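Local structure of ribose 5-phosphate isomerase B (Anaplasma phagocytophilum, 4EM8) at residues H16-L29 and F112-L126. The protein probably interconverts ribose 5-phosphate and ribulose 5-phosphate. Numbering follows the deposited sequence.
Sequences HAGVELRLFLSAYL and FGSRYIDPDTAQSVL
A water joins His16 and Arg115 across the contact: it accepts from Arg115 NH1 at 2.8 Å and lies 3.2 Å from His16 NE2. Arg115, extended from CG to NE, lays one face of its guanidinium over Ala17 CB, which stands 3.6 Å above that plane. Next to it, Ser114 OG lies 2.9 Å from Ala17 O; it makes a weak hydrogen bond to Cys71 O.

Farther along, helix 19-31 packs on helix 119-131 with segment axes 10.4 Å apart at -49°. Leu21 splits its methyls: CD1 meets Ala122 CB at 3.9 Å, while CD2 touches Phe112 CB and Ser114 CA. Leu25 divides likewise, CD1 reaching the Phe112 ring and CD2 lying against the backbone of Gln123. With CG anti to the backbone N (chi1 176°), Tyr28 sets its ring under Gln123, whose CG stands over the centre of the ring, 3.4 Å from the centroid, a well-centred CH-pi contact. The Gln123 amide runs nearly parallel to that ring, the planes 11° apart. Phe24 makes a second, less centred CH-pi contact with Pro119 CB, 4.0 Å from its centroid. Leu126 CD2 fills in between Leu25 CB, Leu29 and the rim of Tyr28. Asp118 N-caps the second helix, accepting from the backbone N of Asp120 and Thr121 from above its carboxylate plane.

Strands 9-14, 66-71 and 109-113 are neighbours in a parallel sheet, and the two helices follow the outer two of these strands in an alpha/beta fold of Rossmann type; His16 and Arg115, at the strand-end loops, are predicted to bind D-ribulose 5-phosphate.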
loop_
_atom_site.group_PDB
_atom_site.type_symbol
_atom_site.label_atom_id
_atom_site.label_comp_id
_atom_site.label_asym_id
_atom_site.label_seq_id
_atom_site.Cartn_x
_atom_site.Cartn_y
_atom_site.Cartn_z
ATOM N N HIS A 16 10.243 15.906 2.836
ATOM C CA HIS A 16 11.648 16.280 2.917
ATOM C C HIS A 16 12.548 15.087 2.750
ATOM O O HIS A 16 13.627 15.220 2.196
ATOM C CB HIS A 16 11.926 16.928 4.267
ATOM C CG HIS A 16 11.403 16.133 5.411
ATOM N ND1 HIS A 16 10.091 16.073 5.708
ATOM C CD2 HIS A 16 12.054 15.317 6.327
ATOM C CE1 HIS A 16 9.912 15.281 6.783
ATOM N NE2 HIS A 16 11.109 14.811 7.154
ATOM N N ALA A 17 12.113 13.914 3.226
ATOM C CA ALA A 17 12.945 12.695 3.167
ATOM C C ALA A 17 13.180 12.262 1.722
ATOM O O ALA A 17 14.234 11.721 1.375
ATOM C CB ALA A 17 12.276 11.549 3.948
ATOM N N GLY A 18 12.192 12.534 0.878
ATOM C CA GLY A 18 12.177 12.066 -0.503
ATOM C C GLY A 18 12.737 12.986 -1.565
ATOM O O GLY A 18 12.740 12.615 -2.734
ATOM N N VAL A 19 13.213 14.171 -1.183
ATOM C CA VAL A 19 13.624 15.210 -2.169
ATOM C C VAL A 19 14.725 14.724 -3.106
ATOM O O VAL A 19 14.590 14.811 -4.336
ATOM C CB VAL A 19 14.044 16.525 -1.473
ATOM C CG1 VAL A 19 14.695 17.481 -2.464
ATOM C CG2 VAL A 19 12.843 17.177 -0.759
ATOM N N GLU A 20 15.804 14.188 -2.545
ATOM C CA GLU A 20 16.934 13.728 -3.349
ATOM C C GLU A 20 16.512 12.632 -4.353
ATOM O O GLU A 20 16.827 12.721 -5.528
ATOM C CB GLU A 20 18.072 13.252 -2.428
ATOM C CG GLU A 20 19.244 12.583 -3.126
ATOM C CD GLU A 20 20.458 12.376 -2.212
ATOM O OE1 GLU A 20 20.423 12.819 -1.034
ATOM O OE2 GLU A 20 21.460 11.772 -2.690
ATOM N N LEU A 21 15.761 11.629 -3.906
ATOM C CA LEU A 21 15.313 10.602 -4.820
ATOM C C LEU A 21 14.352 11.173 -5.872
ATOM O O LEU A 21 14.400 10.791 -7.049
ATOM C CB LEU A 21 14.635 9.475 -4.049
ATOM C CG LEU A 21 14.182 8.261 -4.855
ATOM C CD1 LEU A 21 15.367 7.625 -5.606
ATOM C CD2 LEU A 21 13.459 7.268 -3.945
ATOM N N ARG A 22 13.443 12.053 -5.435
ATOM C CA ARG A 22 12.503 12.679 -6.345
ATOM C C ARG A 22 13.211 13.406 -7.507
ATOM O O ARG A 22 12.771 13.350 -8.667
ATOM C CB ARG A 22 11.585 13.643 -5.576
ATOM C CG ARG A 22 10.461 14.174 -6.436
ATOM C CD ARG A 22 9.675 15.296 -5.788
ATOM N NE ARG A 22 10.274 16.599 -5.983
ATOM C CZ ARG A 22 10.540 17.495 -5.035
ATOM N NH1 ARG A 22 11.034 18.683 -5.390
ATOM N NH2 ARG A 22 10.298 17.261 -3.748
ATOM N N LEU A 23 14.288 14.096 -7.201
ATOM C CA LEU A 23 14.989 14.887 -8.221
ATOM C C LEU A 23 15.790 13.947 -9.147
ATOM O O LEU A 23 15.831 14.159 -10.368
ATOM C CB LEU A 23 15.884 15.952 -7.576
ATOM C CG LEU A 23 15.207 17.084 -6.773
ATOM C CD1 LEU A 23 16.272 17.989 -6.141
ATOM C CD2 LEU A 23 14.218 17.915 -7.595
ATOM N N PHE A 24 16.358 12.882 -8.566
ATOM C CA PHE A 24 17.029 11.819 -9.327
ATOM C C PHE A 24 16.086 11.134 -10.336
ATOM O O PHE A 24 16.448 10.960 -11.522
ATOM C CB PHE A 24 17.641 10.783 -8.369
ATOM C CG PHE A 24 18.385 9.655 -9.064
ATOM C CD1 PHE A 24 19.682 9.839 -9.536
ATOM C CD2 PHE A 24 17.767 8.413 -9.261
ATOM C CE1 PHE A 24 20.365 8.809 -10.171
ATOM C CE2 PHE A 24 18.441 7.376 -9.900
ATOM C CZ PHE A 24 19.739 7.576 -10.354
ATOM N N LEU A 25 14.892 10.738 -9.877
ATOM C CA LEU A 25 13.936 10.070 -10.747
ATOM C C LEU A 25 13.294 11.035 -11.748
ATOM O O LEU A 25 12.960 10.620 -12.842
ATOM C CB LEU A 25 12.882 9.288 -9.966
ATOM C CG LEU A 25 13.428 8.205 -9.047
ATOM C CD1 LEU A 25 12.340 7.715 -8.074
ATOM C CD2 LEU A 25 14.051 7.061 -9.836
ATOM N N SER A 26 13.167 12.317 -11.400
ATOM C CA SER A 26 12.649 13.289 -12.352
ATOM C C SER A 26 13.611 13.463 -13.531
ATOM O O SER A 26 13.166 13.505 -14.683
ATOM C CB SER A 26 12.318 14.651 -11.684
ATOM O OG SER A 26 11.360 14.491 -10.635
ATOM N N ALA A 27 14.914 13.555 -13.246
ATOM C CA ALA A 27 15.939 13.670 -14.291
ATOM C C ALA A 27 15.977 12.412 -15.164
ATOM O O ALA A 27 16.124 12.504 -16.381
ATOM C CB ALA A 27 17.307 13.933 -13.683
ATOM N N TYR A 28 15.824 11.240 -14.539
ATOM C CA TYR A 28 15.740 9.987 -15.285
ATOM C C TYR A 28 14.581 10.027 -16.281
ATOM O O TYR A 28 14.761 9.795 -17.488
ATOM C CB TYR A 28 15.578 8.813 -14.322
ATOM C CG TYR A 28 15.376 7.480 -14.996
ATOM C CD1 TYR A 28 16.397 6.897 -15.743
ATOM C CD2 TYR A 28 14.176 6.777 -14.862
ATOM C CE1 TYR A 28 16.216 5.685 -16.365
ATOM C CE2 TYR A 28 14.001 5.536 -15.452
ATOM C CZ TYR A 28 15.014 5.002 -16.207
ATOM O OH TYR A 28 14.848 3.803 -16.832
ATOM N N LEU A 29 13.383 10.289 -15.779
ATOM C CA LEU A 29 12.210 10.392 -16.642
ATOM C C LEU A 29 12.387 11.395 -17.783
ATOM O O LEU A 29 11.981 11.131 -18.921
ATOM C CB LEU A 29 10.967 10.749 -15.829
ATOM C CG LEU A 29 10.481 9.588 -14.953
ATOM C CD1 LEU A 29 9.315 10.042 -14.090
ATOM C CD2 LEU A 29 10.087 8.347 -15.803
ATOM N N PHE A 112 7.593 5.161 -3.245
ATOM C CA PHE A 112 8.896 4.689 -2.776
ATOM C C PHE A 112 9.168 5.149 -1.347
ATOM O O PHE A 112 8.670 6.183 -0.932
ATOM C CB PHE A 112 10.032 5.290 -3.609
ATOM C CG PHE A 112 10.117 4.759 -4.981
ATOM C CD1 PHE A 112 10.577 3.483 -5.190
ATOM C CD2 PHE A 112 9.821 5.567 -6.081
ATOM C CE1 PHE A 112 10.669 2.975 -6.461
ATOM C CE2 PHE A 112 9.930 5.073 -7.356
ATOM C CZ PHE A 112 10.374 3.776 -7.544
ATOM N N GLY A 113 10.019 4.389 -0.664
ATOM C CA GLY A 113 10.547 4.684 0.671
ATOM C C GLY A 113 11.995 5.036 0.473
ATOM O O GLY A 113 12.863 4.139 0.380
ATOM N N SER A 114 12.275 6.343 0.447
ATOM C CA SER A 114 13.588 6.851 0.060
ATOM C C SER A 114 14.681 6.407 1.021
ATOM O O SER A 114 15.823 6.271 0.616
ATOM C CB SER A 114 13.578 8.383 -0.021
ATOM O OG SER A 114 13.269 8.956 1.268
ATOM N N ARG A 115 14.335 6.171 2.287
ATOM C CA ARG A 115 15.322 5.730 3.267
ATOM C C ARG A 115 15.654 4.244 3.221
ATOM O O ARG A 115 16.531 3.814 3.924
ATOM C CB ARG A 115 14.876 6.141 4.684
ATOM C CG ARG A 115 14.971 7.634 4.864
ATOM C CD ARG A 115 14.472 8.099 6.206
ATOM N NE ARG A 115 14.640 9.553 6.348
ATOM C CZ ARG A 115 13.901 10.336 7.139
ATOM N NH1 ARG A 115 12.937 9.823 7.881
ATOM N NH2 ARG A 115 14.142 11.642 7.198
ATOM N N TYR A 116 14.973 3.488 2.382
ATOM C CA TYR A 116 15.066 2.037 2.332
ATOM C C TYR A 116 15.338 1.482 0.920
ATOM O O TYR A 116 15.472 0.265 0.766
ATOM C CB TYR A 116 13.777 1.410 2.922
ATOM C CG TYR A 116 13.632 1.750 4.384
ATOM C CD1 TYR A 116 14.256 0.982 5.355
ATOM C CD2 TYR A 116 12.961 2.899 4.791
ATOM C CE1 TYR A 116 14.187 1.322 6.697
ATOM C CE2 TYR A 116 12.872 3.236 6.139
ATOM C CZ TYR A 116 13.478 2.442 7.083
ATOM O OH TYR A 116 13.423 2.781 8.413
ATOM N N ILE A 117 15.431 2.340 -0.104
ATOM C CA ILE A 117 15.722 1.867 -1.470
ATOM C C ILE A 117 16.864 2.686 -2.067
ATOM O O ILE A 117 16.930 3.910 -1.891
ATOM C CB ILE A 117 14.459 1.932 -2.328
ATOM C CG1 ILE A 117 14.672 1.212 -3.659
ATOM C CG2 ILE A 117 14.036 3.373 -2.559
ATOM C CD1 ILE A 117 13.375 0.986 -4.389
ATOM N N ASP A 118 17.803 2.032 -2.736
ATOM C CA ASP A 118 18.887 2.791 -3.310
ATOM C C ASP A 118 18.424 3.346 -4.664
ATOM O O ASP A 118 17.543 2.747 -5.318
ATOM C CB ASP A 118 20.160 1.966 -3.437
ATOM C CG ASP A 118 20.362 1.462 -4.824
ATOM O OD1 ASP A 118 19.759 0.428 -5.128
ATOM O OD2 ASP A 118 21.088 2.119 -5.602
ATOM N N PRO A 119 18.997 4.492 -5.087
ATOM C CA PRO A 119 18.490 5.180 -6.268
ATOM C C PRO A 119 18.503 4.341 -7.533
ATOM O O PRO A 119 17.583 4.432 -8.325
ATOM C CB PRO A 119 19.436 6.386 -6.399
ATOM C CG PRO A 119 19.846 6.663 -5.002
ATOM C CD PRO A 119 20.072 5.277 -4.449
ATOM N N ASP A 120 19.543 3.533 -7.732
ATOM C CA ASP A 120 19.623 2.743 -8.945
ATOM C C ASP A 120 18.537 1.660 -8.963
ATOM O O ASP A 120 17.940 1.420 -9.994
ATOM C CB ASP A 120 21.036 2.138 -9.120
ATOM C CG ASP A 120 22.084 3.196 -9.518
ATOM O OD1 ASP A 120 21.715 4.365 -9.765
ATOM O OD2 ASP A 120 23.281 2.860 -9.583
ATOM N N THR A 121 18.251 1.038 -7.822
ATOM C CA THR A 121 17.168 0.077 -7.775
ATOM C C THR A 121 15.833 0.801 -8.007
ATOM O O THR A 121 14.984 0.318 -8.774
ATOM C CB THR A 121 17.111 -0.713 -6.455
ATOM O OG1 THR A 121 18.411 -1.209 -6.142
ATOM C CG2 THR A 121 16.120 -1.887 -6.575
ATOM N N ALA A 122 15.669 1.976 -7.401
ATOM C CA ALA A 122 14.433 2.748 -7.596
ATOM C C ALA A 122 14.191 3.060 -9.076
ATOM O O ALA A 122 13.061 3.014 -9.555
ATOM C CB ALA A 122 14.457 4.022 -6.787
ATOM N N GLN A 123 15.264 3.361 -9.797
ATOM C CA GLN A 123 15.164 3.660 -11.218
ATOM C C GLN A 123 14.684 2.421 -12.025
ATOM O O GLN A 123 13.858 2.558 -12.929
ATOM C CB GLN A 123 16.535 4.169 -11.707
ATOM C CG GLN A 123 16.711 4.317 -13.200
ATOM C CD GLN A 123 18.190 4.432 -13.569
ATOM O OE1 GLN A 123 18.891 5.319 -13.080
ATOM N NE2 GLN A 123 18.669 3.520 -14.407
ATOM N N SER A 124 15.207 1.224 -11.700
ATOM C CA SER A 124 14.712 -0.027 -12.323
ATOM C C SER A 124 13.234 -0.248 -12.026
ATOM O O SER A 124 12.473 -0.615 -12.935
ATOM C CB SER A 124 15.515 -1.252 -11.901
ATOM O OG SER A 124 16.890 -0.999 -12.093
ATOM N N VAL A 125 12.823 0.029 -10.779
ATOM C CA VAL A 125 11.429 -0.177 -10.375
ATOM C C VAL A 125 10.469 0.724 -11.140
ATOM O O VAL A 125 9.448 0.259 -11.672
ATOM C CB VAL A 125 11.208 -0.009 -8.865
ATOM C CG1 VAL A 125 9.720 -0.150 -8.517
ATOM C CG2 VAL A 125 12.003 -1.054 -8.129
ATOM N N LEU A 126 10.839 2.003 -11.208
ATOM C CA LEU A 126 10.160 2.984 -12.003
ATOM C C LEU A 126 10.136 2.606 -13.488
ATOM O O LEU A 126 9.110 2.749 -14.100
ATOM C CB LEU A 126 10.817 4.351 -11.827
ATOM C CG LEU A 126 10.193 5.502 -12.644
ATOM C CD1 LEU A 126 8.715 5.710 -12.325
ATOM C CD2 LEU A 126 11.004 6.771 -12.374
HETATM O O HOH W 1 10.831 11.714 8.096
#